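Probable N-glycosylase/DNA lyase (Thermotoga maritima, PDB 3N0U) belongs to the 8-oxoguanine DNA glycosylase family of the helix-hairpin-helix clan and is a mainly helical protein without beta strands. Local coordinates at residues G78-L91 with Q100-L113. Sequence-based numbering, arbitrary orientation.
Sequences GFVHLPLEELAEKL and QKRAEFIVENRKLL
Arg110 leaves the backbone with CG beside its own N and anti to the carbonyl carbon (chi1 -66°), then runs extended from CG to NE, which carries its guanidinium to the carbonyls of Phe79 and Leu82. Leu84 has CG anti to its N (chi1 175°) and turns at chi2, bringing CD1 down on helix 100-109. The guanidinium uses two edges. Side-on, NE and NH2 both donate to Phe79 O, with NE at 3.0 Å; both nitrogens reach that oxygen from the same face of its carbonyl plane. End-on, NH1 and NH2 converge on Leu82 O, where the 2.7 Å bond from NH2 follows a lone pair while NH1 sits above the carbonyl plane. Val80 O lies over one face of the group and Val107 CG2 over the opposite one.

Beyond this polar end, helices 84-91 and 100-109 pack with axes 8.3 Å apart at closest approach and 131° between their directions. Knobs enter holes from both sides: Leu84 sits among Gln100, Ala103, Glu104 and Val107, its CD1 3.6 Å from Ala103 CB, and Ala103 fits among Leu84, Leu87, Ala88 and Leu91. The small side chains bring Ala88 CB and Ala103 CB to 3.8 Å. Leu87 crosses Ile106 at about a right angle, CD2 to CG2 3.8 Å, and also touches Ile75 of helix 65-75. Gln100 likewise crosses Leu84, its NE2 3.8 Å from Leu84 CD2, and donates a nearly straight bond to Glu104 OE2, which probably helps hold the amide there.

Four bent hydrogen bonds from three nitrogens thus tie helix 78-81 and Leu82, the residue after it, to Arg110 in the 3-10 segment 110-112. The partial negative charge of the two carbonyl oxygens probably stabilises the guanidinium.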
# COMPACT_ATOMS: atom_id res chain seq x y z
N GLY A 78 -16.64 -1.27 11.48
CA GLY A 78 -17.16 0.09 11.55
C GLY A 78 -16.91 0.86 10.26
O GLY A 78 -17.65 1.77 9.91
N PHE A 79 -15.85 0.51 9.54
CA PHE A 79 -15.61 1.17 8.26
C PHE A 79 -16.79 0.98 7.31
O PHE A 79 -17.03 1.81 6.44
CB PHE A 79 -14.36 0.64 7.57
CG PHE A 79 -13.07 0.99 8.27
CD1 PHE A 79 -12.80 2.30 8.65
CD2 PHE A 79 -12.16 0.00 8.59
CE1 PHE A 79 -11.61 2.62 9.28
CE2 PHE A 79 -10.99 0.31 9.23
CZ PHE A 79 -10.71 1.63 9.58
N VAL A 80 -17.47 -0.15 7.44
CA VAL A 80 -18.60 -0.50 6.58
C VAL A 80 -19.89 0.16 7.04
O VAL A 80 -20.67 0.66 6.20
CB VAL A 80 -18.81 -2.03 6.55
CG1 VAL A 80 -20.04 -2.40 5.73
CG2 VAL A 80 -17.59 -2.71 5.99
N HIS A 81 -20.15 0.19 8.35
CA HIS A 81 -21.49 0.54 8.79
C HIS A 81 -21.64 1.84 9.57
O HIS A 81 -22.76 2.34 9.69
CB HIS A 81 -22.12 -0.63 9.59
CG HIS A 81 -21.45 -0.90 10.90
ND1 HIS A 81 -21.60 -0.08 12.00
CD2 HIS A 81 -20.63 -1.91 11.29
CE1 HIS A 81 -20.88 -0.57 13.00
NE2 HIS A 81 -20.29 -1.68 12.59
N LEU A 82 -20.57 2.40 10.12
CA LEU A 82 -20.75 3.58 10.97
C LEU A 82 -21.15 4.82 10.18
O LEU A 82 -20.67 5.05 9.08
CB LEU A 82 -19.47 3.91 11.74
CG LEU A 82 -19.09 2.98 12.88
CD1 LEU A 82 -17.71 3.33 13.39
CD2 LEU A 82 -20.07 3.07 14.02
N PRO A 83 -22.03 5.64 10.77
CA PRO A 83 -22.28 6.94 10.13
C PRO A 83 -21.06 7.81 10.15
O PRO A 83 -20.18 7.62 10.98
CB PRO A 83 -23.38 7.57 10.99
CG PRO A 83 -23.85 6.53 11.89
CD PRO A 83 -22.77 5.50 12.03
N LEU A 84 -21.02 8.79 9.25
CA LEU A 84 -19.87 9.66 9.10
C LEU A 84 -19.36 10.22 10.44
O LEU A 84 -18.16 10.14 10.73
CB LEU A 84 -20.24 10.81 8.17
CG LEU A 84 -19.19 11.89 7.98
CD1 LEU A 84 -17.92 11.28 7.45
CD2 LEU A 84 -19.71 12.95 7.02
N GLU A 85 -20.26 10.78 11.25
CA GLU A 85 -19.81 11.49 12.46
C GLU A 85 -19.17 10.53 13.45
O GLU A 85 -18.14 10.85 14.07
CB GLU A 85 -20.97 12.24 13.12
CG GLU A 85 -20.57 12.98 14.42
CD GLU A 85 -21.72 13.78 15.05
OE1 GLU A 85 -22.85 13.25 15.18
OE2 GLU A 85 -21.49 14.95 15.44
N GLU A 86 -19.75 9.33 13.60
CA GLU A 86 -19.20 8.35 14.52
C GLU A 86 -17.87 7.78 14.01
O GLU A 86 -16.97 7.49 14.79
CB GLU A 86 -20.20 7.22 14.76
CG GLU A 86 -21.27 7.53 15.83
CD GLU A 86 -22.36 8.47 15.35
OE1 GLU A 86 -22.49 8.67 14.12
OE2 GLU A 86 -23.10 9.01 16.20
N LEU A 87 -17.76 7.58 12.71
CA LEU A 87 -16.50 7.12 12.14
C LEU A 87 -15.42 8.18 12.34
O LEU A 87 -14.30 7.86 12.73
CB LEU A 87 -16.68 6.80 10.66
CG LEU A 87 -15.42 6.31 9.94
CD1 LEU A 87 -14.84 5.11 10.67
CD2 LEU A 87 -15.73 6.00 8.49
N ALA A 88 -15.74 9.44 12.08
CA ALA A 88 -14.75 10.50 12.29
C ALA A 88 -14.31 10.54 13.75
O ALA A 88 -13.13 10.76 14.05
CB ALA A 88 -15.31 11.85 11.86
N GLU A 89 -15.25 10.34 14.67
CA GLU A 89 -14.89 10.37 16.08
C GLU A 89 -13.93 9.23 16.42
O GLU A 89 -12.96 9.42 17.16
CB GLU A 89 -16.13 10.33 16.97
CG GLU A 89 -15.80 10.29 18.46
CD GLU A 89 -14.94 11.46 18.92
OE1 GLU A 89 -15.08 12.58 18.38
OE2 GLU A 89 -14.13 11.27 19.85
N LYS A 90 -14.17 8.03 15.89
CA LYS A 90 -13.27 6.92 16.17
C LYS A 90 -11.89 7.14 15.54
O LYS A 90 -10.87 6.78 16.12
CB LYS A 90 -13.85 5.59 15.70
CG LYS A 90 -15.07 5.12 16.51
CD LYS A 90 -15.28 3.64 16.36
CE LYS A 90 -16.34 3.11 17.34
NZ LYS A 90 -16.17 1.64 17.49
N LEU A 91 -11.85 7.78 14.38
CA LEU A 91 -10.56 8.08 13.77
C LEU A 91 -9.82 9.13 14.58
O LEU A 91 -8.61 9.08 14.70
CB LEU A 91 -10.71 8.53 12.32
CG LEU A 91 -11.21 7.45 11.38
CD1 LEU A 91 -11.46 8.07 10.03
CD2 LEU A 91 -10.19 6.34 11.27
N GLN A 100 -11.95 13.87 9.89
CA GLN A 100 -13.19 14.20 9.18
C GLN A 100 -13.07 13.84 7.71
O GLN A 100 -13.94 13.17 7.14
CB GLN A 100 -13.56 15.67 9.35
CG GLN A 100 -14.89 16.03 8.72
CD GLN A 100 -16.09 15.42 9.42
OE1 GLN A 100 -16.10 15.19 10.64
NE2 GLN A 100 -17.13 15.18 8.65
N LYS A 101 -12.00 14.27 7.08
CA LYS A 101 -11.87 14.04 5.65
C LYS A 101 -11.69 12.55 5.34
O LYS A 101 -12.26 12.04 4.38
CB LYS A 101 -10.72 14.89 5.08
CG LYS A 101 -10.80 15.10 3.61
CD LYS A 101 -12.07 15.91 3.24
CE LYS A 101 -12.98 15.16 2.31
NZ LYS A 101 -13.99 16.08 1.70
N ARG A 102 -10.89 11.84 6.12
CA ARG A 102 -10.71 10.41 5.86
C ARG A 102 -12.02 9.66 6.08
O ARG A 102 -12.34 8.74 5.32
CB ARG A 102 -9.62 9.81 6.75
CG ARG A 102 -8.23 10.40 6.54
CD ARG A 102 -7.64 10.13 5.16
NE ARG A 102 -6.40 10.90 5.02
CZ ARG A 102 -6.34 12.19 4.72
NH1 ARG A 102 -7.45 12.89 4.47
NH2 ARG A 102 -5.17 12.80 4.66
N ALA A 103 -12.78 10.05 7.09
CA ALA A 103 -14.09 9.43 7.32
C ALA A 103 -14.98 9.63 6.10
O ALA A 103 -15.70 8.72 5.69
CB ALA A 103 -14.75 9.99 8.56
N GLU A 104 -14.95 10.83 5.53
CA GLU A 104 -15.78 11.15 4.38
C GLU A 104 -15.40 10.30 3.18
O GLU A 104 -16.28 9.78 2.48
CB GLU A 104 -15.67 12.64 4.06
CG GLU A 104 -16.39 13.52 5.08
CD GLU A 104 -16.20 15.01 4.89
OE1 GLU A 104 -15.52 15.42 3.93
OE2 GLU A 104 -16.75 15.78 5.71
N PHE A 105 -14.10 10.14 2.95
CA PHE A 105 -13.62 9.27 1.88
C PHE A 105 -14.15 7.86 2.04
O PHE A 105 -14.65 7.26 1.09
CB PHE A 105 -12.09 9.20 1.85
CG PHE A 105 -11.41 10.48 1.47
CD1 PHE A 105 -12.05 11.47 0.77
CD2 PHE A 105 -10.09 10.67 1.85
CE1 PHE A 105 -11.38 12.64 0.43
CE2 PHE A 105 -9.41 11.81 1.50
CZ PHE A 105 -10.06 12.81 0.80
N ILE A 106 -14.03 7.32 3.25
CA ILE A 106 -14.41 5.92 3.52
C ILE A 106 -15.92 5.75 3.29
O ILE A 106 -16.37 4.78 2.64
CB ILE A 106 -13.96 5.48 4.92
CG1 ILE A 106 -12.43 5.37 4.93
CG2 ILE A 106 -14.57 4.15 5.33
CD1 ILE A 106 -11.82 5.38 6.33
N VAL A 107 -16.71 6.66 3.83
CA VAL A 107 -18.15 6.57 3.67
C VAL A 107 -18.51 6.59 2.17
O VAL A 107 -19.34 5.79 1.69
CB VAL A 107 -18.88 7.69 4.43
CG1 VAL A 107 -20.35 7.68 4.07
CG2 VAL A 107 -18.74 7.49 5.93
N GLU A 108 -17.89 7.50 1.42
CA GLU A 108 -18.16 7.61 -0.01
C GLU A 108 -17.79 6.34 -0.75
O GLU A 108 -18.46 5.92 -1.70
CB GLU A 108 -17.41 8.79 -0.62
CG GLU A 108 -17.88 10.15 -0.17
CD GLU A 108 -17.00 11.27 -0.73
OE1 GLU A 108 -15.87 11.47 -0.21
OE2 GLU A 108 -17.43 11.93 -1.70
N ASN A 109 -16.72 5.70 -0.31
CA ASN A 109 -16.22 4.50 -0.98
C ASN A 109 -17.12 3.29 -0.79
O ASN A 109 -16.92 2.26 -1.43
CB ASN A 109 -14.81 4.18 -0.48
CG ASN A 109 -13.80 5.10 -1.06
OD1 ASN A 109 -14.05 5.76 -2.05
ND2 ASN A 109 -12.63 5.16 -0.44
N ARG A 110 -18.10 3.39 0.10
CA ARG A 110 -18.99 2.26 0.31
C ARG A 110 -19.74 1.91 -0.97
O ARG A 110 -20.24 0.80 -1.13
CB ARG A 110 -19.94 2.52 1.49
CG ARG A 110 -19.19 2.61 2.79
CD ARG A 110 -20.06 3.10 3.92
NE ARG A 110 -19.31 3.19 5.16
CZ ARG A 110 -19.75 3.77 6.27
NH1 ARG A 110 -20.94 4.35 6.31
NH2 ARG A 110 -18.98 3.76 7.36
N LYS A 111 -19.78 2.85 -1.91
CA LYS A 111 -20.36 2.58 -3.22
C LYS A 111 -19.65 1.40 -3.92
O LYS A 111 -20.21 0.81 -4.85
CB LYS A 111 -20.25 3.81 -4.13
CG LYS A 111 -18.82 4.14 -4.52
CD LYS A 111 -18.70 5.41 -5.36
CE LYS A 111 -17.22 5.70 -5.63
NZ LYS A 111 -17.02 6.91 -6.48
N LEU A 112 -18.43 1.09 -3.49
CA LEU A 112 -17.63 0.04 -4.12
C LEU A 112 -17.87 -1.35 -3.55
O LEU A 112 -17.39 -2.34 -4.09
CB LEU A 112 -16.13 0.35 -4.00
CG LEU A 112 -15.72 1.66 -4.66
CD1 LEU A 112 -14.23 1.90 -4.45
CD2 LEU A 112 -16.09 1.66 -6.15
N LEU A 113 -18.60 -1.44 -2.44
CA LEU A 113 -18.96 -2.76 -1.91
C LEU A 113 -19.75 -3.50 -2.98
O LEU A 113 -20.72 -2.97 -3.53
CB LEU A 113 -19.79 -2.65 -0.64
CG LEU A 113 -19.03 -2.15 0.58
CD1 LEU A 113 -19.99 -1.63 1.63
CD2 LEU A 113 -18.19 -3.28 1.11